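Local coordinates for protein putative oxidoreductase (Salmonella enterica subsp. enterica serovar Typhimurium, PDB 3NX4) that binds NADP and probably reduces acryloyl-CoA with NADPH, as a member of the medium-chain dehydrogenase/reductase family, at residues M132-A137 with Q263-V268; A141-Q146 with L170-A175; V151-S156 with D217-K222. All blocks are in the same frame, centred on the assembly; numbering follows the deposited sequence.

Overall arrangement
From the N terminus, helix 118-140 brings in 132-137, met much later in the chain by 263-268, at and after strand 261-264; interaction 1 thus closes the longest loop, and the other two nest inside it. Next comes 141-146, closed by 170-175 in interaction 2, but 151-156 lies between them and pairs later with 217-222, so interactions 2 and 3 cross. All three reach the same parallel sheet: interaction 1 at strand 261-264, the outermost of this chain's sheet, which the second subunit extends, interaction 3 at the inner strands 150-152 and 212-217, interaction 2 just ahead of strand 174-178. Interactions 1 and 3 both touch NADP, whereas interaction 2 lies away from it.

Interaction 1 of 3, residues M132-A137 with Q263-V268; sequences MLCVMA and QGVDSV. With NAP (NADP nicotinamide-adenine-dinucleotide phosphate), chain C.
Gln263, which packs its CG 3.9 Å from Ala137 CB, ends in an amide held at its edge. Its NE2 donates to Gly264 O at 2.8 Å, with that oxygen 1° out of the amide plane, while OE1 accepts from Arg261 of the second subunit. The carboxylate of Asp266 is approached differently: Val268 N comes from above its plane, 58° out of it, and meets OD1 at 3.1 Å in an Asx turn. Asp266 OD2 accepts a hydrogen bond from Met269 N and forms another with Tyr233 OH of the second subunit. The third flat group, the carboxamide of NADP, is held mainly by backbone: N7N donates to Val265 O at 2.8 Å, and O7N takes Ser267 N at 2.7 Å. Ser267 OG, set between its own backbone N and carbonyl carbon (chi1 68°), adds a second bond to NADP O7N, the OG to O7N distance being 2.9 Å. The fold here is the Rossmann domain: strand 261-264 is outermost in its parallel sheet within the chain, the sheet continues antiparallel into the second subunit at Gln263, and helix 118-140 lies against this strand and the loop that follows. Val265 is the main apolar link. Its CG1 sits 3.7 Å from Leu133 CB and its CG2 3.9 Å from Cys134 SG, while Leu133 CD1 reaches further along the loop, to Asp266 O and Ser267 CA.

Interaction 2 of 3, residues A141-Q146 with L170-A175; sequences AGIRPQ and LGYQVA
Pro145 and Tyr172 bring the two backbones nearest each other, their CA atoms 4.5 Å apart, where two chain segments meet just after leaving helices. Both helices, 118-140 and 158-169, end in a Schellman motif, with Gly142 and Gly171 taking the positive phi that turns the chain out of the last turn. In the Rossmann fold this is the point where helix 158-169 hands over to strand 174-178, completing the beta-alpha-beta unit that began with strand 150-152, and where the loop from helix 118-140 runs on toward that first strand. A water joins the backbones as well, donating to Pro145 O and accepting from Gln173 N.

Tyr172 carries the side-chain contact. With CG anti to the carbonyl carbon (chi1 -67°), the ring reaches across to the opposite loop, and its hydroxyl donates to Ile143 O at 2.7 Å. That oxygen lies at the ring edge, in the plane of the ring, and the C=O...OH angle is 148°, with the hydroxyl tilted somewhat out of the carbonyl plane. Pro145 occupies one face in a CH-pi contact: CG stands 3.8 Å from the ring centroid and 8° off the ring normal, while CD lies 3.7 Å from CZ. Hydroxyl and ring face are both engaged by the same loop. Ile143 meets the ring more loosely through CG2, and otherwise packs on Ala213 and Cys236 of the sheet. The side chain of Arg144 sets off away from 170-175, and its NH2 forms a salt bridge with Asp147. The pyrrolidine ring of Pro145 also presses on the turn before the tyrosine, with CG 3.5 Å from Leu170 O and CB 3.5 Å from Gly171 O.

Interaction 3 of 3, residues V151-S156 with D217-K222; sequences VVTGAS and DTVGDK. With NAP (NADP nicotinamide-adenine-dinucleotide phosphate), chain C.
Thr153 and Asp217 form the shortest polar contact, with Thr153 OG1 donating to Asp217 OD1 at 2.6 Å from a position 37° out of the carboxylate plane. The same hydroxyl accepts from Thr218 N at 3.1 Å (N-H...O angle 154°), so it both gives and takes a bond, which should fix its rotation. Asp217 is held in turn by its own loop: its OD2 uses the syn lone pair to accept from Gly220 N at 2.8 Å, an Asx motif. Thr218 returns a bond across the contact, its OG1 donating to Thr153 O at 3.1 Å, though from above the carbonyl plane rather than on a lone pair.

Packing follows around Gly154, whose CA lies 3.4 Å from Thr218 OG1. Val219 divides its two methyls between the 151-156 loop and the cofactor: CG2 rests 3.4 Å from Gly154 N, while CG1, anti to the backbone N (chi1 -179°), meets the adenine of NADP at C2A, 3.4 Å away. Two residues on from Gly154, Ser156 OG donates to the 2'-phosphate oxygen O1X at 2.7 Å, and Arg180 also bonds this hydroxyl.

The two loops leave the C-terminal ends of neighbouring parallel strands, 150-152 and 212-217, the Rossmann crevice where a dinucleotide lies; Thr153 packs on Val223 and Val227 of helix 221-229, and Thr218 on Val159 of helix 158-169.

Interaction 1 of 3, residues M132-A137 with Q263-V268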
loop_
_atom_site.group_PDB
_atom_site.type_symbol
_atom_site.label_atom_id
_atom_site.label_comp_id
_atom_site.label_asym_id
_atom_site.label_seq_id
_atom_site.Cartn_x
_atom_site.Cartn_y
_atom_site.Cartn_z
HETATM N N MSE A 132 15.083 4.671 7.740
HETATM C CA MSE A 132 15.782 3.596 7.053
HETATM C C MSE A 132 14.787 2.513 6.606
HETATM O O MSE A 132 14.854 2.026 5.476
HETATM C CB MSE A 132 16.878 2.997 7.937
HETATM C CG MSE A 132 17.793 2.038 7.190
HETATM SE SE MSE A 132 18.955 2.931 5.867
HETATM C CE MSE A 132 18.307 2.065 4.381
ATOM N N LEU A 133 13.875 2.123 7.493
ATOM C CA LEU A 133 12.831 1.177 7.100
ATOM C C LEU A 133 12.007 1.697 5.910
ATOM O O LEU A 133 11.583 0.900 5.067
ATOM C CB LEU A 133 11.920 0.845 8.275
ATOM C CG LEU A 133 12.604 0.106 9.430
ATOM C CD1 LEU A 133 11.665 0.035 10.622
ATOM C CD2 LEU A 133 13.059 -1.298 9.005
ATOM N N CYS A 134 11.776 3.017 5.844
ATOM C CA CYS A 134 10.992 3.592 4.743
ATOM C C CYS A 134 11.763 3.528 3.442
ATOM O O CYS A 134 11.223 3.176 2.405
ATOM C CB CYS A 134 10.613 5.047 5.029
ATOM S SG CYS A 134 9.390 5.240 6.331
ATOM N N VAL A 135 13.043 3.865 3.500
ATOM C CA VAL A 135 13.894 3.740 2.328
ATOM C C VAL A 135 13.928 2.278 1.839
ATOM O O VAL A 135 13.866 2.003 0.642
ATOM C CB VAL A 135 15.306 4.253 2.644
ATOM C CG1 VAL A 135 16.274 3.889 1.532
ATOM C CG2 VAL A 135 15.263 5.785 2.882
HETATM N N MSE A 136 14.003 1.335 2.770
HETATM C CA MSE A 136 14.037 -0.073 2.384
HETATM C C MSE A 136 12.726 -0.525 1.715
HETATM O O MSE A 136 12.732 -1.354 0.798
HETATM C CB MSE A 136 14.387 -0.933 3.599
HETATM C CG MSE A 136 15.859 -0.812 3.984
HETATM SE SE MSE A 136 16.253 -1.590 5.759
HETATM C CE MSE A 136 15.700 -3.411 5.451
ATOM N N ALA A 137 11.610 0.041 2.163
ATOM C CA ALA A 137 10.310 -0.206 1.536
ATOM C C ALA A 137 10.279 0.274 0.085
ATOM O O ALA A 137 9.773 -0.422 -0.796
ATOM C CB ALA A 137 9.197 0.458 2.341
ATOM N N GLN A 263 2.812 1.376 1.472
ATOM C CA GLN A 263 3.417 0.490 2.454
ATOM C C GLN A 263 3.490 1.166 3.822
ATOM O O GLN A 263 4.200 2.162 4.001
ATOM C CB GLN A 263 4.826 0.097 2.028
ATOM C CG GLN A 263 5.542 -0.768 3.082
ATOM C CD GLN A 263 4.873 -2.134 3.260
ATOM O OE1 GLN A 263 4.806 -2.927 2.324
ATOM N NE2 GLN A 263 4.359 -2.395 4.458
ATOM N N GLY A 264 2.749 0.636 4.782
ATOM C CA GLY A 264 2.848 1.133 6.143
ATOM C C GLY A 264 4.164 0.672 6.746
ATOM O O GLY A 264 4.640 -0.433 6.464
ATOM N N VAL A 265 4.755 1.514 7.582
ATOM C CA VAL A 265 6.015 1.179 8.234
ATOM C C VAL A 265 5.875 1.348 9.736
ATOM O O VAL A 265 5.607 2.452 10.211
ATOM C CB VAL A 265 7.147 2.096 7.743
ATOM C CG1 VAL A 265 8.403 1.906 8.582
ATOM C CG2 VAL A 265 7.428 1.844 6.273
ATOM N N ASP A 266 6.033 0.252 10.475
ATOM C CA ASP A 266 6.055 0.286 11.939
ATOM C C ASP A 266 7.471 0.015 12.426
ATOM O O ASP A 266 8.104 -0.939 11.985
ATOM C CB ASP A 266 5.134 -0.796 12.520
ATOM C CG ASP A 266 5.414 -1.060 14.001
ATOM O OD1 ASP A 266 5.237 -0.127 14.802
ATOM O OD2 ASP A 266 5.809 -2.192 14.367
ATOM N N SER A 267 7.964 0.834 13.346
ATOM C CA SER A 267 9.307 0.638 13.892
ATOM C C SER A 267 9.279 -0.140 15.205
ATOM O O SER A 267 10.296 -0.681 15.637
ATOM C CB SER A 267 9.966 1.987 14.160
ATOM O OG SER A 267 9.308 2.643 15.230
ATOM N N VAL A 268 8.119 -0.177 15.845
ATOM C CA VAL A 268 8.028 -0.686 17.205
ATOM C C VAL A 268 8.362 -2.167 17.309
ATOM O O VAL A 268 9.154 -2.574 18.164
ATOM C CB VAL A 268 6.624 -0.479 17.778
ATOM C CG1 VAL A 268 6.535 -1.065 19.184
ATOM C CG2 VAL A 268 6.263 1.002 17.769
HETATM P PA NAP C . 8.981 15.482 14.007
HETATM O O1A NAP C . 10.436 15.613 14.194
HETATM O O2A NAP C . 8.106 16.294 14.866
HETATM O O5B NAP C . 8.607 15.685 12.467
HETATM C C5B NAP C . 7.269 15.908 12.119
HETATM C C4B NAP C . 7.311 16.956 11.016
HETATM O O4B NAP C . 6.030 17.078 10.462
HETATM C C3B NAP C . 7.696 18.342 11.542
HETATM O O3B NAP C . 9.091 18.547 11.436
HETATM C C2B NAP C . 6.945 19.274 10.611
HETATM O O2B NAP C . 7.767 19.494 9.490
HETATM C C1B NAP C . 5.761 18.439 10.153
HETATM N N9A NAP C . 4.523 18.810 10.852
HETATM C C8A NAP C . 4.352 19.012 12.200
HETATM N N7A NAP C . 3.047 19.308 12.416
HETATM C C5A NAP C . 2.391 19.281 11.237
HETATM C C6A NAP C . 1.066 19.509 10.888
HETATM N N6A NAP C . 0.160 19.823 11.806
HETATM N N1A NAP C . 0.693 19.403 9.572
HETATM C C2A NAP C . 1.623 19.081 8.606
HETATM N N3A NAP C . 2.940 18.863 8.953
HETATM C C4A NAP C . 3.312 18.965 10.248
HETATM O O3 NAP C . 8.550 13.942 14.246
HETATM P PN NAP C . 9.370 12.596 13.958
HETATM O O1N NAP C . 9.993 12.096 15.205
HETATM O O2N NAP C . 10.221 12.860 12.776
HETATM O O5D NAP C . 8.132 11.647 13.555
HETATM C C5D NAP C . 7.383 11.969 12.407
HETATM C C4D NAP C . 6.074 11.196 12.419
HETATM O O4D NAP C . 6.372 9.825 12.300
HETATM C C3D NAP C . 5.333 11.361 13.735
HETATM O O3D NAP C . 3.945 11.383 13.480
HETATM C C2D NAP C . 5.685 10.116 14.515
HETATM O O2D NAP C . 4.651 9.748 15.395
HETATM C C1D NAP C . 5.821 9.114 13.388
HETATM N N1N NAP C . 6.688 7.970 13.698
HETATM C C2N NAP C . 6.132 6.724 13.676
HETATM C C3N NAP C . 6.896 5.589 13.936
HETATM C C7N NAP C . 6.384 4.283 13.394
HETATM O O7N NAP C . 6.637 3.087 14.084
HETATM N N7N NAP C . 5.693 4.299 12.260
HETATM C C4N NAP C . 8.253 5.741 14.222
HETATM C C5N NAP C . 8.814 7.026 14.238
HETATM C C6N NAP C . 8.018 8.136 13.962
HETATM P P2B NAP C . 7.766 20.926 8.729
HETATM O O1X NAP C . 8.975 20.946 7.833
HETATM O O2X NAP C . 6.511 21.057 7.900
HETATM O O3X NAP C . 7.841 22.008 9.773
#

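Interaction 2 of 3, residues A141-Q146 with L170-A175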
loop_
_atom_site.group_PDB
_atom_site.type_symbol
_atom_site.label_atom_id
_atom_site.label_comp_id
_atom_site.label_asym_id
_atom_site.label_seq_id
_atom_site.Cartn_x
_atom_site.Cartn_y
_atom_site.Cartn_z
ATOM N N ALA A 141 9.988 -2.022 -3.378
ATOM C CA ALA A 141 9.028 -1.721 -4.440
ATOM C C ALA A 141 9.727 -1.516 -5.779
ATOM O O ALA A 141 9.077 -1.292 -6.801
ATOM C CB ALA A 141 8.197 -0.475 -4.067
ATOM N N GLY A 142 11.057 -1.576 -5.770
ATOM C CA GLY A 142 11.828 -1.411 -6.992
ATOM C C GLY A 142 12.012 0.042 -7.416
ATOM O O GLY A 142 12.313 0.326 -8.573
ATOM N N ILE A 143 11.830 0.972 -6.486
ATOM C CA ILE A 143 12.048 2.391 -6.811
ATOM C C ILE A 143 13.544 2.735 -6.797
ATOM O O ILE A 143 14.159 2.780 -5.738
ATOM C CB ILE A 143 11.320 3.347 -5.837
ATOM C CG1 ILE A 143 9.837 2.984 -5.692
ATOM C CG2 ILE A 143 11.458 4.791 -6.327
ATOM C CD1 ILE A 143 9.111 2.794 -7.020
ATOM N N ARG A 144 14.123 2.970 -7.974
ATOM C CA ARG A 144 15.559 3.228 -8.091
ATOM C C ARG A 144 15.767 4.725 -8.356
ATOM O O ARG A 144 14.850 5.403 -8.818
ATOM C CB ARG A 144 16.146 2.440 -9.267
ATOM C CG ARG A 144 15.914 0.924 -9.218
ATOM C CD ARG A 144 16.315 0.277 -10.547
ATOM N NE ARG A 144 15.524 0.791 -11.666
ATOM C CZ ARG A 144 15.678 0.412 -12.931
ATOM N NH1 ARG A 144 16.609 -0.492 -13.257
ATOM N NH2 ARG A 144 14.897 0.935 -13.872
ATOM N N PRO A 145 16.976 5.239 -8.079
ATOM C CA PRO A 145 17.238 6.657 -8.353
ATOM C C PRO A 145 16.934 7.061 -9.788
ATOM O O PRO A 145 16.512 8.195 -10.030
ATOM C CB PRO A 145 18.743 6.792 -8.067
ATOM C CG PRO A 145 19.010 5.759 -7.007
ATOM C CD PRO A 145 18.112 4.583 -7.399
ATOM N N GLN A 146 17.150 6.166 -10.747
ATOM C CA GLN A 146 16.900 6.560 -12.128
ATOM C C GLN A 146 15.403 6.660 -12.405
ATOM O O GLN A 146 14.997 7.201 -13.428
ATOM C CB GLN A 146 17.523 5.565 -13.102
ATOM C CG GLN A 146 16.859 4.186 -13.061
ATOM C CD GLN A 146 17.730 3.121 -13.702
ATOM O OE1 GLN A 146 18.602 2.537 -13.047
ATOM N NE2 GLN A 146 17.511 2.872 -14.993
ATOM N N LEU A 170 22.098 7.931 -1.409
ATOM C CA LEU A 170 21.818 6.809 -2.288
ATOM C C LEU A 170 21.639 7.226 -3.745
ATOM O O LEU A 170 21.447 6.379 -4.608
ATOM C CB LEU A 170 20.591 6.027 -1.803
ATOM C CG LEU A 170 20.914 5.310 -0.486
ATOM C CD1 LEU A 170 19.653 4.904 0.264
ATOM C CD2 LEU A 170 21.873 4.098 -0.702
ATOM N N GLY A 171 21.700 8.528 -4.013
ATOM C CA GLY A 171 21.665 9.020 -5.381
ATOM C C GLY A 171 20.314 9.496 -5.911
ATOM O O GLY A 171 20.200 9.812 -7.096
ATOM N N TYR A 172 19.299 9.584 -5.058
ATOM C CA TYR A 172 17.984 10.037 -5.524
ATOM C C TYR A 172 17.888 11.560 -5.695
ATOM O O TYR A 172 18.558 12.315 -5.005
ATOM C CB TYR A 172 16.885 9.610 -4.558
ATOM C CG TYR A 172 16.658 8.115 -4.489
ATOM C CD1 TYR A 172 17.449 7.315 -3.670
ATOM C CD2 TYR A 172 15.647 7.506 -5.235
ATOM C CE1 TYR A 172 17.250 5.926 -3.596
ATOM C CE2 TYR A 172 15.433 6.116 -5.167
ATOM C CZ TYR A 172 16.239 5.335 -4.344
ATOM O OH TYR A 172 16.042 3.954 -4.267
ATOM N N GLN A 173 16.981 11.997 -6.552
ATOM C CA GLN A 173 16.605 13.390 -6.597
ATOM C C GLN A 173 15.505 13.460 -5.543
ATOM O O GLN A 173 14.580 12.682 -5.595
ATOM C CB GLN A 173 16.057 13.761 -7.967
ATOM C CG GLN A 173 17.118 13.852 -9.032
ATOM C CD GLN A 173 18.068 14.974 -8.765
ATOM O OE1 GLN A 173 17.654 16.080 -8.472
ATOM N NE2 GLN A 173 19.348 14.697 -8.859
ATOM N N VAL A 174 15.625 14.380 -4.595
ATOM C CA VAL A 174 14.730 14.475 -3.452
ATOM C C VAL A 174 13.968 15.799 -3.441
ATOM O O VAL A 174 14.568 16.863 -3.565
ATOM C CB VAL A 174 15.514 14.360 -2.120
ATOM C CG1 VAL A 174 14.576 14.555 -0.951
ATOM C CG2 VAL A 174 16.220 12.974 -2.019
ATOM N N ALA A 175 12.651 15.723 -3.265
ATOM C CA ALA A 175 11.829 16.910 -3.019
ATOM C C ALA A 175 11.434 16.881 -1.543
ATOM O O ALA A 175 11.029 15.844 -1.032
ATOM C CB ALA A 175 10.573 16.894 -3.923
HETATM O O HOH W 1 15.692 10.066 -8.066
#

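Interaction 3 of 3, residues V151-S156 with D217-K222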
loop_
_atom_site.group_PDB
_atom_site.type_symbol
_atom_site.label_atom_id
_atom_site.label_comp_id
_atom_site.label_asym_id
_atom_site.label_seq_id
_atom_site.Cartn_x
_atom_site.Cartn_y
_atom_site.Cartn_z
ATOM N N VAL A 151 9.588 12.237 -2.924
ATOM C CA VAL A 151 9.174 13.328 -2.031
ATOM C C VAL A 151 9.170 12.879 -0.560
ATOM O O VAL A 151 8.759 11.759 -0.244
ATOM C CB VAL A 151 7.800 13.924 -2.444
ATOM C CG1 VAL A 151 6.721 12.882 -2.371
ATOM C CG2 VAL A 151 7.447 15.141 -1.577
ATOM N N VAL A 152 9.648 13.755 0.326
ATOM C CA VAL A 152 9.659 13.496 1.771
ATOM C C VAL A 152 8.830 14.594 2.417
ATOM O O VAL A 152 9.121 15.765 2.225
ATOM C CB VAL A 152 11.104 13.568 2.363
ATOM C CG1 VAL A 152 11.096 13.335 3.895
ATOM C CG2 VAL A 152 12.021 12.568 1.674
ATOM N N THR A 153 7.798 14.221 3.165
ATOM C CA THR A 153 6.936 15.194 3.829
ATOM C C THR A 153 7.383 15.326 5.293
ATOM O O THR A 153 8.194 14.529 5.766
ATOM C CB THR A 153 5.449 14.792 3.735
ATOM O OG1 THR A 153 5.233 13.567 4.441
ATOM C CG2 THR A 153 5.034 14.591 2.262
ATOM N N GLY A 154 6.886 16.339 5.998
ATOM C CA GLY A 154 7.416 16.650 7.324
ATOM C C GLY A 154 8.939 16.628 7.314
ATOM O O GLY A 154 9.570 16.135 8.241
ATOM N N ALA A 155 9.529 17.198 6.267
ATOM C CA ALA A 155 10.933 16.955 5.931
ATOM C C ALA A 155 11.975 17.445 6.937
ATOM O O ALA A 155 13.075 16.885 7.015
ATOM C CB ALA A 155 11.237 17.535 4.546
ATOM N N SER A 156 11.658 18.504 7.673
ATOM C CA SER A 156 12.638 19.088 8.586
ATOM C C SER A 156 12.672 18.370 9.941
ATOM O O SER A 156 13.500 18.696 10.792
ATOM C CB SER A 156 12.349 20.577 8.796
ATOM O OG SER A 156 11.133 20.751 9.496
ATOM N N ASP A 217 6.291 9.454 3.817
ATOM C CA ASP A 217 5.342 10.356 4.458
ATOM C C ASP A 217 5.322 10.232 5.970
ATOM O O ASP A 217 5.184 9.130 6.513
ATOM C CB ASP A 217 3.921 10.137 3.946
ATOM C CG ASP A 217 2.916 11.042 4.654
ATOM O OD1 ASP A 217 2.975 12.287 4.463
ATOM O OD2 ASP A 217 2.086 10.512 5.424
ATOM N N THR A 218 5.470 11.368 6.639
ATOM C CA THR A 218 5.459 11.448 8.086
ATOM C C THR A 218 4.286 12.280 8.604
ATOM O O THR A 218 4.136 12.455 9.793
ATOM C CB THR A 218 6.744 12.112 8.589
ATOM O OG1 THR A 218 6.712 13.499 8.260
ATOM C CG2 THR A 218 7.967 11.475 7.958
ATOM N N VAL A 219 3.490 12.817 7.692
ATOM C CA VAL A 219 2.408 13.725 8.040
ATOM C C VAL A 219 1.004 13.141 8.062
ATOM O O VAL A 219 0.204 13.482 8.907
ATOM C CB VAL A 219 2.418 14.946 7.104
ATOM C CG1 VAL A 219 1.320 15.908 7.471
ATOM C CG2 VAL A 219 3.765 15.614 7.118
ATOM N N GLY A 220 0.709 12.272 7.112
ATOM C CA GLY A 220 -0.606 11.687 7.024
ATOM C C GLY A 220 -1.632 12.712 6.584
ATOM O O GLY A 220 -1.302 13.735 6.021
ATOM N N ASP A 221 -2.894 12.408 6.846
ATOM C CA ASP A 221 -3.994 13.312 6.560
ATOM C C ASP A 221 -4.069 13.763 5.109
ATOM O O ASP A 221 -3.890 12.980 4.192
ATOM C CB ASP A 221 -3.883 14.540 7.455
ATOM C CG ASP A 221 -5.194 15.291 7.585
ATOM O OD1 ASP A 221 -6.230 14.649 7.816
ATOM O OD2 ASP A 221 -5.177 16.524 7.449
ATOM N N LYS A 222 -4.327 15.051 4.926
ATOM C CA LYS A 222 -4.445 15.653 3.609
ATOM C C LYS A 222 -3.164 15.638 2.799
ATOM O O LYS A 222 -3.197 15.479 1.595
ATOM C CB LYS A 222 -5.007 17.069 3.693
ATOM C CG LYS A 222 -6.511 17.112 3.767
ATOM C CD LYS A 222 -7.018 18.518 3.989
ATOM C CE LYS A 222 -8.528 18.545 4.076
ATOM N NZ LYS A 222 -9.007 17.739 5.216
HETATM P PA NAP C . 8.981 15.482 14.007
HETATM O O1A NAP C . 10.436 15.613 14.194
HETATM O O2A NAP C . 8.106 16.294 14.866
HETATM O O5B NAP C . 8.607 15.685 12.467
HETATM C C5B NAP C . 7.269 15.908 12.119
HETATM C C4B NAP C . 7.311 16.956 11.016
HETATM O O4B NAP C . 6.030 17.078 10.462
HETATM C C3B NAP C . 7.696 18.342 11.542
HETATM O O3B NAP C . 9.091 18.547 11.436
HETATM C C2B NAP C . 6.945 19.274 10.611
HETATM O O2B NAP C . 7.767 19.494 9.490
HETATM C C1B NAP C . 5.761 18.439 10.153
HETATM N N9A NAP C . 4.523 18.810 10.852
HETATM C C8A NAP C . 4.352 19.012 12.200
HETATM N N7A NAP C . 3.047 19.308 12.416
HETATM C C5A NAP C . 2.391 19.281 11.237
HETATM C C6A NAP C . 1.066 19.509 10.888
HETATM N N6A NAP C . 0.160 19.823 11.806
HETATM N N1A NAP C . 0.693 19.403 9.572
HETATM C C2A NAP C . 1.623 19.081 8.606
HETATM N N3A NAP C . 2.940 18.863 8.953
HETATM C C4A NAP C . 3.312 18.965 10.248
HETATM O O3 NAP C . 8.550 13.942 14.246
HETATM P PN NAP C . 9.370 12.596 13.958
HETATM O O1N NAP C . 9.993 12.096 15.205
HETATM O O2N NAP C . 10.221 12.860 12.776
HETATM O O5D NAP C . 8.132 11.647 13.555
HETATM C C5D NAP C . 7.383 11.969 12.407
HETATM C C4D NAP C . 6.074 11.196 12.419
HETATM O O4D NAP C . 6.372 9.825 12.300
HETATM C C3D NAP C . 5.333 11.361 13.735
HETATM O O3D NAP C . 3.945 11.383 13.480
HETATM C C2D NAP C . 5.685 10.116 14.515
HETATM O O2D NAP C . 4.651 9.748 15.395
HETATM C C1D NAP C . 5.821 9.114 13.388
HETATM N N1N NAP C . 6.688 7.970 13.698
HETATM C C2N NAP C . 6.132 6.724 13.676
HETATM C C3N NAP C . 6.896 5.589 13.936
HETATM C C7N NAP C . 6.384 4.283 13.394
HETATM O O7N NAP C . 6.637 3.087 14.084
HETATM N N7N NAP C . 5.693 4.299 12.260
HETATM C C4N NAP C . 8.253 5.741 14.222
HETATM C C5N NAP C . 8.814 7.026 14.238
HETATM C C6N NAP C . 8.018 8.136 13.962
HETATM P P2B NAP C . 7.766 20.926 8.729
HETATM O O1X NAP C . 8.975 20.946 7.833
HETATM O O2X NAP C . 6.511 21.057 7.900
HETATM O O3X NAP C . 7.841 22.008 9.773
#